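Local coordinates for F-actin-capping protein subunit alpha (Dictyostelium discoideum, PDB 4AKR) that binds the fast-growing barbed ends of actin filaments independently of calcium and blocks subunit exchange there without severing the filaments, at residues A[76-81]-A[99-104]; A[83-88]-A[105-110]; A[112-117]-A[144-149]. All blocks are in the same frame, centred on the assembly; numbering follows the deposited sequence.

Contact 1 of 3, residues A[76-81]-A[99-104]; sequences NNEYLD and GERSAS
R101 CG lies between the backbone N and the carbonyl carbon (chi1 71°); the chain then runs extended through chi2 and chi3, and the last torsion swings the guanidinium plane round so that NH2 is on the side of E78, whose CG stands beside its own backbone N (chi1 -65°) before the chain straightens at chi2 and reaches out with its carboxylate. The two charges face each other without closing: E78 OE2 lies 4.4 Å from R101 NH2, too long for a salt bridge. The oxygen sits at the edge of the guanidinium, near its plane. A water fills the step between them. It donates to E78 OE2 at 2.8 Å and accepts from R101 NH2 at the same length, so the opposite charges are joined through solvent and their attraction is probably softened. On its own strand, R101 NH1 gives a weak, bent bond to S102 O (3.0 Å, 133°). Farther along, the contact becomes apolar: L80 CD1 meets the methyl of A103, CD1 to CB 4.4 Å. The two pairs bury little surface and lie at the protein surface. Strands 78-81 and 96-102 are not direct neighbours; strand 86-91 runs between them in a four-stranded antiparallel sheet, and both E78 and R101 rest on its V87. Strand 73-75 borders 78-81 on the other side, while helix 44-55 touches N76 and Y79.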
ATOM      1  N   ASN A  76     -20.432  22.412  -6.172  1.00 29.09           N
ATOM      2  CA  ASN A  76     -19.674  21.701  -5.149  1.00 29.94           C
ATOM      3  C   ASN A  76     -20.432  20.480  -4.612  1.00 29.50           C
ATOM      4  O   ASN A  76     -19.832  19.555  -4.052  1.00 27.98           O
ATOM      5  CB  ASN A  76     -19.345  22.658  -4.003  1.00 32.55           C
ATOM      6  CG  ASN A  76     -18.150  22.208  -3.189  1.00 35.76           C
ATOM      7  OD1 ASN A  76     -18.213  21.217  -2.453  1.00 37.91           O
ATOM      8  ND2 ASN A  76     -17.044  22.935  -3.321  1.00 37.08           N
ATOM      9  N   ASN A  77     -21.749  20.474  -4.785  1.00 28.30           N
ATOM     10  CA  ASN A  77     -22.563  19.364  -4.309  1.00 29.00           C
ATOM     11  C   ASN A  77     -23.575  18.881  -5.338  1.00 28.05           C
ATOM     12  O   ASN A  77     -24.551  18.212  -4.992  1.00 28.86           O
ATOM     13  CB  ASN A  77     -23.293  19.769  -3.031  1.00 30.74           C
ATOM     14  CG  ASN A  77     -22.347  20.258  -1.968  1.00 34.56           C
ATOM     15  OD1 ASN A  77     -21.734  21.321  -2.112  1.00 36.25           O
ATOM     16  ND2 ASN A  77     -22.198  19.480  -0.898  1.00 34.62           N
ATOM     17  N   GLU A  78     -23.349  19.211  -6.600  1.00 26.01           N
ATOM     18  CA  GLU A  78     -24.273  18.787  -7.637  1.00 26.90           C
ATOM     19  C   GLU A  78     -23.547  18.057  -8.748  1.00 25.24           C
ATOM     20  O   GLU A  78     -22.557  18.544  -9.292  1.00 26.92           O
ATOM     21  CB  GLU A  78     -25.036  19.987  -8.195  1.00 27.05           C
ATOM     22  CG  GLU A  78     -25.954  20.645  -7.180  1.00 28.43           C
ATOM     23  CD  GLU A  78     -26.630  21.878  -7.745  1.00 31.05           C
ATOM     24  OE1 GLU A  78     -25.915  22.750  -8.286  1.00 31.65           O
ATOM     25  OE2 GLU A  78     -27.871  21.977  -7.654  1.00 31.56           O
ATOM     26  N   TYR A  79     -24.062  16.882  -9.084  1.00 23.32           N
ATOM     27  CA  TYR A  79     -23.459  16.046 -10.103  1.00 21.23           C
ATOM     28  C   TYR A  79     -24.470  15.641 -11.164  1.00 21.05           C
ATOM     29  O   TYR A  79     -25.592  15.233 -10.856  1.00 21.62           O
ATOM     30  CB  TYR A  79     -22.823  14.831  -9.421  1.00 17.95           C
ATOM     31  CG  TYR A  79     -21.705  15.261  -8.495  1.00 16.97           C
ATOM     32  CD1 TYR A  79     -21.975  15.697  -7.191  1.00 16.97           C
ATOM     33  CD2 TYR A  79     -20.398  15.385  -8.970  1.00 17.19           C
ATOM     34  CE1 TYR A  79     -20.971  16.263  -6.389  1.00 16.15           C
ATOM     35  CE2 TYR A  79     -19.388  15.942  -8.181  1.00 17.43           C
ATOM     36  CZ  TYR A  79     -19.682  16.385  -6.899  1.00 17.69           C
ATOM     37  OH  TYR A  79     -18.693  16.994  -6.162  1.00 18.12           O
ATOM     38  N   LEU A  80     -24.051  15.788 -12.416  1.00 20.05           N
ATOM     39  CA  LEU A  80     -24.869  15.477 -13.574  1.00 19.76           C
ATOM     40  C   LEU A  80     -24.826  13.995 -13.917  1.00 20.63           C
ATOM     41  O   LEU A  80     -23.775  13.352 -13.859  1.00 20.85           O
ATOM     42  CB  LEU A  80     -24.388  16.294 -14.777  1.00 18.01           C
ATOM     43  CG  LEU A  80     -25.181  16.166 -16.083  1.00 19.70           C
ATOM     44  CD1 LEU A  80     -26.574  16.762 -15.904  1.00 18.81           C
ATOM     45  CD2 LEU A  80     -24.454  16.894 -17.200  1.00 16.52           C
ATOM     46  N   ASP A  81     -25.987  13.459 -14.264  1.00 20.47           N
ATOM     47  CA  ASP A  81     -26.127  12.064 -14.649  1.00 21.42           C
ATOM     48  C   ASP A  81     -26.899  12.094 -15.964  1.00 21.53           C
ATOM     49  O   ASP A  81     -28.118  11.951 -15.984  1.00 22.26           O
ATOM     50  CB  ASP A  81     -26.896  11.299 -13.566  1.00 22.30           C
ATOM     51  CG  ASP A  81     -27.223   9.881 -13.973  1.00 23.17           C
ATOM     52  OD1 ASP A  81     -26.509   9.323 -14.833  1.00 27.81           O
ATOM     53  OD2 ASP A  81     -28.188   9.314 -13.423  1.00 23.29           O
ATOM     54  N   GLY A  99     -30.521  14.960  -2.933  1.00 28.54           N
ATOM     55  CA  GLY A  99     -31.432  15.521  -3.911  1.00 27.94           C
ATOM     56  C   GLY A  99     -31.389  14.820  -5.255  1.00 27.65           C
ATOM     57  O   GLY A  99     -30.379  14.225  -5.634  1.00 27.99           O
ATOM     58  N   GLU A 100     -32.506  14.883  -5.969  1.00 25.82           N
ATOM     59  CA  GLU A 100     -32.624  14.272  -7.283  1.00 24.93           C
ATOM     60  C   GLU A 100     -33.634  15.080  -8.093  1.00 24.61           C
ATOM     61  O   GLU A 100     -34.787  15.227  -7.689  1.00 26.07           O
ATOM     62  CB  GLU A 100     -33.089  12.813  -7.158  1.00 24.06           C
ATOM     63  CG  GLU A 100     -32.001  11.813  -6.763  1.00 23.56           C
ATOM     64  CD  GLU A 100     -32.561  10.426  -6.437  1.00 24.88           C
ATOM     65  OE1 GLU A 100     -33.440   9.930  -7.172  1.00 25.00           O
ATOM     66  OE2 GLU A 100     -32.115   9.820  -5.443  1.00 25.36           O
ATOM     67  N   ARG A 101     -33.195  15.622  -9.222  1.00 24.16           N
ATOM     68  CA  ARG A 101     -34.079  16.397 -10.080  1.00 23.40           C
ATOM     69  C   ARG A 101     -33.730  16.187 -11.545  1.00 23.09           C
ATOM     70  O   ARG A 101     -32.667  15.667 -11.874  1.00 21.86           O
ATOM     71  CB  ARG A 101     -33.993  17.890  -9.747  1.00 21.81           C
ATOM     72  CG  ARG A 101     -32.692  18.571 -10.144  1.00 21.64           C
ATOM     73  CD  ARG A 101     -32.845  20.075  -9.979  1.00 20.70           C
ATOM     74  NE  ARG A 101     -31.620  20.837 -10.201  1.00 20.67           N
ATOM     75  CZ  ARG A 101     -31.123  21.154 -11.392  1.00 22.89           C
ATOM     76  NH1 ARG A 101     -31.737  20.771 -12.501  1.00 25.67           N
ATOM     77  NH2 ARG A 101     -30.019  21.889 -11.472  1.00 23.67           N
ATOM     78  N   SER A 102     -34.642  16.592 -12.417  1.00 22.59           N
ATOM     79  CA  SER A 102     -34.447  16.473 -13.847  1.00 22.23           C
ATOM     80  C   SER A 102     -33.494  17.562 -14.310  1.00 23.56           C
ATOM     81  O   SER A 102     -33.509  18.678 -13.780  1.00 23.33           O
ATOM     82  CB  SER A 102     -35.775  16.652 -14.574  1.00 22.59           C
ATOM     83  OG  SER A 102     -36.736  15.732 -14.115  1.00 23.23           O
ATOM     84  N   ALA A 103     -32.663  17.244 -15.295  1.00 24.10           N
ATOM     85  CA  ALA A 103     -31.744  18.244 -15.826  1.00 25.12           C
ATOM     86  C   ALA A 103     -32.603  19.279 -16.558  1.00 25.99           C
ATOM     87  O   ALA A 103     -33.666  18.955 -17.080  1.00 26.48           O
ATOM     88  CB  ALA A 103     -30.754  17.598 -16.788  1.00 22.90           C
ATOM     89  N   SER A 104     -32.151  20.523 -16.594  1.00 26.88           N
ATOM     90  CA  SER A 104     -32.915  21.555 -17.258  1.00 27.38           C
ATOM     91  C   SER A 104     -32.044  22.439 -18.138  1.00 29.79           C
ATOM     92  O   SER A 104     -32.293  23.640 -18.263  1.00 31.60           O
ATOM     93  CB  SER A 104     -33.653  22.395 -16.212  1.00 27.22           C
ATOM     94  OG  SER A 104     -32.777  22.857 -15.196  1.00 26.87           O
TER
HETATM   95  O   HOH W   1     -29.067  23.703  -9.503  1.00 30.04           O

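Contact 2 of 3, residues A[83-88]-A[105-110]; sequences KNKQVI and GEIEQD
The backbones of 83-88 and 105-110 keep their distance, with CA atoms 7.8 Å apart at K85 and I107, so the gap is bridged by side chains, one of which ends on the K85 backbone. Segment 83-88 carries a G1 beta bulge: K85 and Q86 together stand opposite D81 where the chain turns from strand 78-81 into 86-91, and K85 is in the left-handed region (phi 41°, psi 57°), as the first residue of such a bulge usually is. I107 comes up against that turn: its CD1 reaches K85 CA at 3.9 Å and K85 CG at 4.2 Å, the two side chains crossing at about a right angle. The lysine chain then bends at chi3 and chi4, which carries NZ off from the isoleucine. The second meeting point lies on the sheet itself, where V87 projects toward the connection between strand 96-102 and helix 112-129. E106 folds at chi2 (70°), and this kink brings its carboxylate, OE1 foremost, up to the valine CG2 methyl. E106 OE1 accepts a hydrogen bond from S104 N, and R101 NH1 is a long, weak ionic partner. I107 and E106 also touch L80, and V87 and E106 share I74. At the valine the touch is van der Waals, methyl against carboxylate: V87 CG2 to E106 OE1 is 3.6 Å, with E106 CD 4.1 Å from the same methyl.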
ATOM      1  N   LYS A  83     -27.203  10.001 -18.466  1.00 21.39           N
ATOM      2  CA  LYS A  83     -27.948   8.808 -18.811  1.00 20.96           C
ATOM      3  C   LYS A  83     -29.408   8.901 -18.388  1.00 20.66           C
ATOM      4  O   LYS A  83     -30.297   8.537 -19.145  1.00 21.64           O
ATOM      5  CB  LYS A  83     -27.299   7.578 -18.174  1.00 22.51           C
ATOM      6  CG  LYS A  83     -27.968   6.267 -18.560  1.00 24.83           C
ATOM      7  CD  LYS A  83     -27.283   5.080 -17.917  1.00 26.57           C
ATOM      8  CE  LYS A  83     -25.870   4.921 -18.437  1.00 29.16           C
ATOM      9  NZ  LYS A  83     -25.151   3.820 -17.716  1.00 34.37           N
ATOM     10  N   ASN A  84     -29.653   9.396 -17.179  1.00 21.24           N
ATOM     11  CA  ASN A  84     -31.005   9.510 -16.659  1.00 20.45           C
ATOM     12  C   ASN A  84     -31.494  10.955 -16.639  1.00 21.42           C
ATOM     13  O   ASN A  84     -32.450  11.286 -15.930  1.00 20.96           O
ATOM     14  CB  ASN A  84     -31.066   8.913 -15.255  1.00 21.40           C
ATOM     15  CG  ASN A  84     -30.563   7.486 -15.210  1.00 22.30           C
ATOM     16  OD1 ASN A  84     -29.549   7.191 -14.573  1.00 25.57           O
ATOM     17  ND2 ASN A  84     -31.261   6.590 -15.893  1.00 21.62           N
ATOM     18  N   LYS A  85     -30.844  11.806 -17.428  1.00 20.27           N
ATOM     19  CA  LYS A  85     -31.211  13.213 -17.519  1.00 20.09           C
ATOM     20  C   LYS A  85     -31.555  13.808 -16.165  1.00 21.18           C
ATOM     21  O   LYS A  85     -32.657  14.328 -15.970  1.00 22.44           O
ATOM     22  CB  LYS A  85     -32.402  13.390 -18.459  1.00 20.73           C
ATOM     23  CG  LYS A  85     -32.116  13.026 -19.910  1.00 20.80           C
ATOM     24  CD  LYS A  85     -33.232  13.513 -20.817  1.00 20.49           C
ATOM     25  CE  LYS A  85     -34.449  12.621 -20.755  1.00 21.01           C
ATOM     26  NZ  LYS A  85     -34.221  11.404 -21.585  1.00 24.48           N
ATOM     27  N   GLN A  86     -30.620  13.736 -15.225  1.00 19.37           N
ATOM     28  CA  GLN A  86     -30.870  14.277 -13.901  1.00 19.08           C
ATOM     29  C   GLN A  86     -29.649  14.909 -13.250  1.00 19.61           C
ATOM     30  O   GLN A  86     -28.514  14.724 -13.686  1.00 18.92           O
ATOM     31  CB  GLN A  86     -31.438  13.188 -12.978  1.00 18.64           C
ATOM     32  CG  GLN A  86     -30.514  12.009 -12.717  1.00 20.78           C
ATOM     33  CD  GLN A  86     -31.159  10.953 -11.825  1.00 23.73           C
ATOM     34  OE1 GLN A  86     -30.572   9.906 -11.552  1.00 24.16           O
ATOM     35  NE2 GLN A  86     -32.371  11.229 -11.367  1.00 23.38           N
ATOM     36  N   VAL A  87     -29.913  15.671 -12.199  1.00 21.21           N
ATOM     37  CA  VAL A  87     -28.880  16.349 -11.437  1.00 21.00           C
ATOM     38  C   VAL A  87     -28.990  15.798 -10.032  1.00 22.37           C
ATOM     39  O   VAL A  87     -30.059  15.853  -9.406  1.00 21.28           O
ATOM     40  CB  VAL A  87     -29.100  17.867 -11.401  1.00 18.87           C
ATOM     41  CG1 VAL A  87     -28.160  18.499 -10.392  1.00 20.87           C
ATOM     42  CG2 VAL A  87     -28.856  18.450 -12.780  1.00 19.97           C
ATOM     43  N   ILE A  88     -27.883  15.250  -9.549  1.00 21.89           N
ATOM     44  CA  ILE A  88     -27.847  14.656  -8.222  1.00 20.67           C
ATOM     45  C   ILE A  88     -27.163  15.568  -7.218  1.00 20.54           C
ATOM     46  O   ILE A  88     -26.040  16.026  -7.448  1.00 20.13           O
ATOM     47  CB  ILE A  88     -27.097  13.316  -8.265  1.00 19.48           C
ATOM     48  CG1 ILE A  88     -27.783  12.380  -9.258  1.00 18.62           C
ATOM     49  CG2 ILE A  88     -27.053  12.696  -6.892  1.00 19.13           C
ATOM     50  CD1 ILE A  88     -26.998  11.111  -9.555  1.00 19.89           C
ATOM     51  N   GLY A 105     -31.024  21.841 -18.749  1.00 30.17           N
ATOM     52  CA  GLY A 105     -30.134  22.592 -19.616  1.00 29.40           C
ATOM     53  C   GLY A 105     -28.662  22.244 -19.463  1.00 30.41           C
ATOM     54  O   GLY A 105     -27.844  22.638 -20.299  1.00 30.80           O
ATOM     55  N   GLU A 106     -28.323  21.507 -18.404  1.00 29.71           N
ATOM     56  CA  GLU A 106     -26.936  21.108 -18.141  1.00 28.59           C
ATOM     57  C   GLU A 106     -26.362  20.229 -19.245  1.00 27.56           C
ATOM     58  O   GLU A 106     -25.157  20.220 -19.485  1.00 26.68           O
ATOM     59  CB  GLU A 106     -26.828  20.344 -16.823  1.00 28.29           C
ATOM     60  CG  GLU A 106     -27.191  21.143 -15.583  1.00 30.56           C
ATOM     61  CD  GLU A 106     -28.669  21.460 -15.495  1.00 29.43           C
ATOM     62  OE1 GLU A 106     -29.488  20.545 -15.692  1.00 29.41           O
ATOM     63  OE2 GLU A 106     -29.009  22.622 -15.214  1.00 32.44           O
ATOM     64  N   ILE A 107     -27.229  19.477 -19.905  1.00 27.06           N
ATOM     65  CA  ILE A 107     -26.800  18.591 -20.975  1.00 25.62           C
ATOM     66  C   ILE A 107     -26.796  19.342 -22.300  1.00 26.63           C
ATOM     67  O   ILE A 107     -27.777  19.998 -22.654  1.00 28.62           O
ATOM     68  CB  ILE A 107     -27.741  17.369 -21.069  1.00 24.42           C
ATOM     69  CG1 ILE A 107     -27.775  16.649 -19.712  1.00 23.34           C
ATOM     70  CG2 ILE A 107     -27.284  16.438 -22.189  1.00 22.17           C
ATOM     71  CD1 ILE A 107     -28.797  15.526 -19.618  1.00 22.47           C
ATOM     72  N   GLU A 108     -25.688  19.259 -23.027  1.00 26.88           N
ATOM     73  CA  GLU A 108     -25.585  19.927 -24.318  1.00 27.42           C
ATOM     74  C   GLU A 108     -26.307  19.112 -25.382  1.00 26.98           C
ATOM     75  O   GLU A 108     -25.790  18.102 -25.860  1.00 25.15           O
ATOM     76  CB  GLU A 108     -24.116  20.111 -24.697  1.00 28.94           C
ATOM     77  CG  GLU A 108     -23.406  21.146 -23.847  1.00 30.95           C
ATOM     78  CD  GLU A 108     -21.912  21.148 -24.061  1.00 32.89           C
ATOM     79  OE1 GLU A 108     -21.477  21.225 -25.232  1.00 33.74           O
ATOM     80  OE2 GLU A 108     -21.175  21.074 -23.052  1.00 34.49           O
ATOM     81  N   GLN A 109     -27.505  19.565 -25.753  1.00 27.40           N
ATOM     82  CA  GLN A 109     -28.320  18.869 -26.745  1.00 25.87           C
ATOM     83  C   GLN A 109     -27.729  18.787 -28.150  1.00 25.90           C
ATOM     84  O   GLN A 109     -27.959  17.811 -28.855  1.00 25.73           O
ATOM     85  CB  GLN A 109     -29.715  19.508 -26.839  1.00 26.43           C
ATOM     86  CG  GLN A 109     -30.557  19.421 -25.573  1.00 24.69           C
ATOM     87  CD  GLN A 109     -30.647  18.012 -25.025  1.00 22.66           C
ATOM     88  OE1 GLN A 109     -30.898  17.066 -25.759  1.00 23.19           O
ATOM     89  NE2 GLN A 109     -30.447  17.869 -23.720  1.00 24.32           N
ATOM     90  N   ASP A 110     -26.968  19.793 -28.566  1.00 26.12           N
ATOM     91  CA  ASP A 110     -26.425  19.775 -29.921  1.00 28.15           C
ATOM     92  C   ASP A 110     -25.460  18.639 -30.247  1.00 28.14           C
ATOM     93  O   ASP A 110     -25.248  18.329 -31.416  1.00 29.54           O
ATOM     94  CB  ASP A 110     -25.789  21.127 -30.264  1.00 31.30           C
ATOM     95  CG  ASP A 110     -24.721  21.549 -29.276  1.00 34.75           C
ATOM     96  OD1 ASP A 110     -24.285  20.716 -28.455  1.00 37.79           O
ATOM     97  OD2 ASP A 110     -24.316  22.728 -29.331  1.00 36.95           O
TER

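Contact 3 of 3, residues A[112-117]-A[144-149]; sequences EQYRAA and EGIKIT
I146 leaves strand 145-158 with CB toward helix 112-129, and CG1, the branch that reaches the helix, stands beside the backbone N (chi1 -64°). Chi2 extends it, so CD1 ends against the Y114 ring: 3.4 Å from CD2 and 4.0 Å from both CG and CE2. The methyl comes obliquely to this CG-CD2-CE2 flank, the isoleucine chain running roughly square to the tyrosine; I146 also touches I111. I148, two residues on, points the same way; its CD1 settles on the helix backbone, 4.0 Å from R115 CA. This is a helix laid over the antiparallel strands of the alpha subunit, which in capping proteins join those of the beta subunit in one sheet. F175 of the adjacent strand 163-175 continues the apolar layer, touching both isoleucines and meeting the Y114 ring edge-to-face. R115 turns from the strand to E112 and grips it side-on, NE to OE1 at 3.0 Å and NH2 to OE2 at 3.1 Å, each oxygen met on its syn side and almost in the guanidinium plane. R115 NH1 goes to D119 in a second salt bridge and to V137 O, so the buried guanidinium has partners on all three nitrogens.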
ATOM      1  N   GLU A 112     -25.640  15.745 -28.116  1.00 25.13           N
ATOM      2  CA  GLU A 112     -26.227  14.656 -27.339  1.00 23.12           C
ATOM      3  C   GLU A 112     -26.308  13.335 -28.088  1.00 22.13           C
ATOM      4  O   GLU A 112     -26.267  12.276 -27.467  1.00 22.09           O
ATOM      5  CB  GLU A 112     -27.616  15.083 -26.846  1.00 22.18           C
ATOM      6  CG  GLU A 112     -28.454  14.010 -26.146  1.00 23.20           C
ATOM      7  CD  GLU A 112     -27.792  13.413 -24.914  1.00 23.16           C
ATOM      8  OE1 GLU A 112     -26.849  14.029 -24.371  1.00 23.87           O
ATOM      9  OE2 GLU A 112     -28.231  12.326 -24.484  1.00 22.77           O
ATOM     10  N   GLN A 113     -26.419  13.382 -29.415  1.00 22.08           N
ATOM     11  CA  GLN A 113     -26.504  12.144 -30.185  1.00 22.00           C
ATOM     12  C   GLN A 113     -25.187  11.390 -30.128  1.00 20.97           C
ATOM     13  O   GLN A 113     -25.157  10.166 -30.234  1.00 20.87           O
ATOM     14  CB  GLN A 113     -26.897  12.417 -31.645  1.00 23.53           C
ATOM     15  CG  GLN A 113     -28.320  12.954 -31.799  1.00 26.30           C
ATOM     16  CD  GLN A 113     -28.856  12.863 -33.222  1.00 28.91           C
ATOM     17  OE1 GLN A 113     -29.971  13.304 -33.502  1.00 29.92           O
ATOM     18  NE2 GLN A 113     -28.069  12.279 -34.126  1.00 29.24           N
ATOM     19  N   TYR A 114     -24.094  12.125 -29.966  1.00 20.79           N
ATOM     20  CA  TYR A 114     -22.782  11.498 -29.860  1.00 20.02           C
ATOM     21  C   TYR A 114     -22.631  10.939 -28.457  1.00 17.04           C
ATOM     22  O   TYR A 114     -22.203   9.807 -28.277  1.00 17.32           O
ATOM     23  CB  TYR A 114     -21.666  12.514 -30.172  1.00 21.81           C
ATOM     24  CG  TYR A 114     -21.477  12.715 -31.659  1.00 23.62           C
ATOM     25  CD1 TYR A 114     -20.913  11.711 -32.446  1.00 25.23           C
ATOM     26  CD2 TYR A 114     -21.940  13.868 -32.296  1.00 25.41           C
ATOM     27  CE1 TYR A 114     -20.819  11.841 -33.837  1.00 26.99           C
ATOM     28  CE2 TYR A 114     -21.852  14.012 -33.684  1.00 27.33           C
ATOM     29  CZ  TYR A 114     -21.292  12.993 -34.447  1.00 29.50           C
ATOM     30  OH  TYR A 114     -21.220  13.118 -35.818  1.00 30.79           O
ATOM     31  N   ARG A 115     -23.003  11.729 -27.459  1.00 15.99           N
ATOM     32  CA  ARG A 115     -22.892  11.268 -26.091  1.00 16.41           C
ATOM     33  C   ARG A 115     -23.747  10.006 -25.926  1.00 18.21           C
ATOM     34  O   ARG A 115     -23.294   9.015 -25.355  1.00 18.19           O
ATOM     35  CB  ARG A 115     -23.362  12.353 -25.123  1.00 15.84           C
ATOM     36  CG  ARG A 115     -22.919  12.130 -23.678  1.00 15.68           C
ATOM     37  CD  ARG A 115     -23.892  12.765 -22.702  1.00 13.28           C
ATOM     38  NE  ARG A 115     -25.197  12.126 -22.812  1.00 14.42           N
ATOM     39  CZ  ARG A 115     -25.481  10.915 -22.343  1.00 11.54           C
ATOM     40  NH1 ARG A 115     -24.561  10.201 -21.709  1.00  9.64           N
ATOM     41  NH2 ARG A 115     -26.674  10.399 -22.560  1.00 10.77           N
ATOM     42  N   ALA A 116     -24.975  10.042 -26.450  1.00 17.93           N
ATOM     43  CA  ALA A 116     -25.905   8.910 -26.347  1.00 17.07           C
ATOM     44  C   ALA A 116     -25.384   7.668 -27.061  1.00 16.11           C
ATOM     45  O   ALA A 116     -25.512   6.558 -26.556  1.00 16.39           O
ATOM     46  CB  ALA A 116     -27.285   9.298 -26.901  1.00 15.98           C
ATOM     47  N   ALA A 117     -24.810   7.851 -28.242  1.00 16.33           N
ATOM     48  CA  ALA A 117     -24.252   6.723 -28.974  1.00 15.91           C
ATOM     49  C   ALA A 117     -23.076   6.140 -28.181  1.00 15.43           C
ATOM     50  O   ALA A 117     -22.894   4.926 -28.151  1.00 17.81           O
ATOM     51  CB  ALA A 117     -23.800   7.159 -30.351  1.00 17.41           C
ATOM     52  N   GLU A 144     -11.615  21.792 -30.876  1.00 36.02           N
ATOM     53  CA  GLU A 144     -11.420  20.769 -31.893  1.00 35.97           C
ATOM     54  C   GLU A 144     -12.675  19.955 -32.220  1.00 34.48           C
ATOM     55  O   GLU A 144     -12.614  19.000 -32.999  1.00 34.13           O
ATOM     56  CB  GLU A 144     -10.300  19.819 -31.462  1.00 39.45           C
ATOM     57  CG  GLU A 144     -10.533  19.154 -30.114  1.00 44.05           C
ATOM     58  CD  GLU A 144     -10.245  20.063 -28.925  1.00 46.53           C
ATOM     59  OE1 GLU A 144     -10.833  21.164 -28.834  1.00 47.18           O
ATOM     60  OE2 GLU A 144      -9.428  19.663 -28.068  1.00 48.74           O
ATOM     61  N   GLY A 145     -13.812  20.325 -31.638  1.00 32.64           N
ATOM     62  CA  GLY A 145     -15.038  19.590 -31.910  1.00 29.56           C
ATOM     63  C   GLY A 145     -15.763  19.103 -30.669  1.00 26.88           C
ATOM     64  O   GLY A 145     -16.233  19.906 -29.861  1.00 26.64           O
ATOM     65  N   ILE A 146     -15.850  17.785 -30.510  1.00 25.03           N
ATOM     66  CA  ILE A 146     -16.535  17.199 -29.357  1.00 23.07           C
ATOM     67  C   ILE A 146     -15.663  16.342 -28.444  1.00 21.72           C
ATOM     68  O   ILE A 146     -14.874  15.514 -28.907  1.00 21.38           O
ATOM     69  CB  ILE A 146     -17.715  16.306 -29.800  1.00 23.39           C
ATOM     70  CG1 ILE A 146     -18.774  17.156 -30.501  1.00 24.35           C
ATOM     71  CG2 ILE A 146     -18.309  15.584 -28.588  1.00 21.74           C
ATOM     72  CD1 ILE A 146     -19.828  16.344 -31.217  1.00 24.51           C
ATOM     73  N   LYS A 147     -15.825  16.535 -27.140  1.00 19.70           N
ATOM     74  CA  LYS A 147     -15.094  15.738 -26.174  1.00 19.97           C
ATOM     75  C   LYS A 147     -16.077  14.859 -25.395  1.00 20.18           C
ATOM     76  O   LYS A 147     -16.981  15.360 -24.728  1.00 19.48           O
ATOM     77  CB  LYS A 147     -14.314  16.618 -25.194  1.00 18.39           C
ATOM     78  CG  LYS A 147     -13.631  15.796 -24.100  1.00 20.57           C
ATOM     79  CD  LYS A 147     -12.790  16.633 -23.134  1.00 21.21           C
ATOM     80  CE  LYS A 147     -13.650  17.512 -22.246  1.00 20.87           C
ATOM     81  NZ  LYS A 147     -12.844  18.166 -21.178  1.00 19.94           N
ATOM     82  N   ILE A 148     -15.909  13.544 -25.499  1.00 20.48           N
ATOM     83  CA  ILE A 148     -16.767  12.613 -24.774  1.00 19.59           C
ATOM     84  C   ILE A 148     -15.917  11.953 -23.709  1.00 19.54           C
ATOM     85  O   ILE A 148     -14.925  11.309 -24.028  1.00 20.40           O
ATOM     86  CB  ILE A 148     -17.339  11.517 -25.700  1.00 20.36           C
ATOM     87  CG1 ILE A 148     -18.180  12.162 -26.805  1.00 18.22           C
ATOM     88  CG2 ILE A 148     -18.175  10.525 -24.888  1.00 17.50           C
ATOM     89  CD1 ILE A 148     -19.290  13.053 -26.286  1.00 18.37           C
ATOM     90  N   THR A 149     -16.293  12.130 -22.446  1.00 19.55           N
ATOM     91  CA  THR A 149     -15.548  11.550 -21.337  1.00 18.64           C
ATOM     92  C   THR A 149     -16.246  10.325 -20.747  1.00 18.28           C
ATOM     93  O   THR A 149     -17.389  10.407 -20.291  1.00 19.31           O
ATOM     94  CB  THR A 149     -15.339  12.587 -20.217  1.00 20.82           C
ATOM     95  OG1 THR A 149     -14.768  13.778 -20.772  1.00 23.81           O
ATOM     96  CG2 THR A 149     -14.400  12.037 -19.155  1.00 20.60           C
TER

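Contacts 1 and 2 interlock along the chain, their segments alternating, and both reach the four-stranded antiparallel sheet, contact 2 through strand 86-91; their centres are about 9 Å apart, and backbone bonds between Y79 and I88 and between R101 and V87 join them. Contact 3 follows in sequence, on helix 112-129 and strand 145-158 of the large sheet. Its centre lies about 13 Å from that of contact 2, which it touches through I107 CG2 and E112 OE1, and about 20 Å from that of contact 1, with nearest atoms about 6 Å apart. Segment 105-110 leads from the small sheet to the helix on the large one, joining these two parts of the subunit.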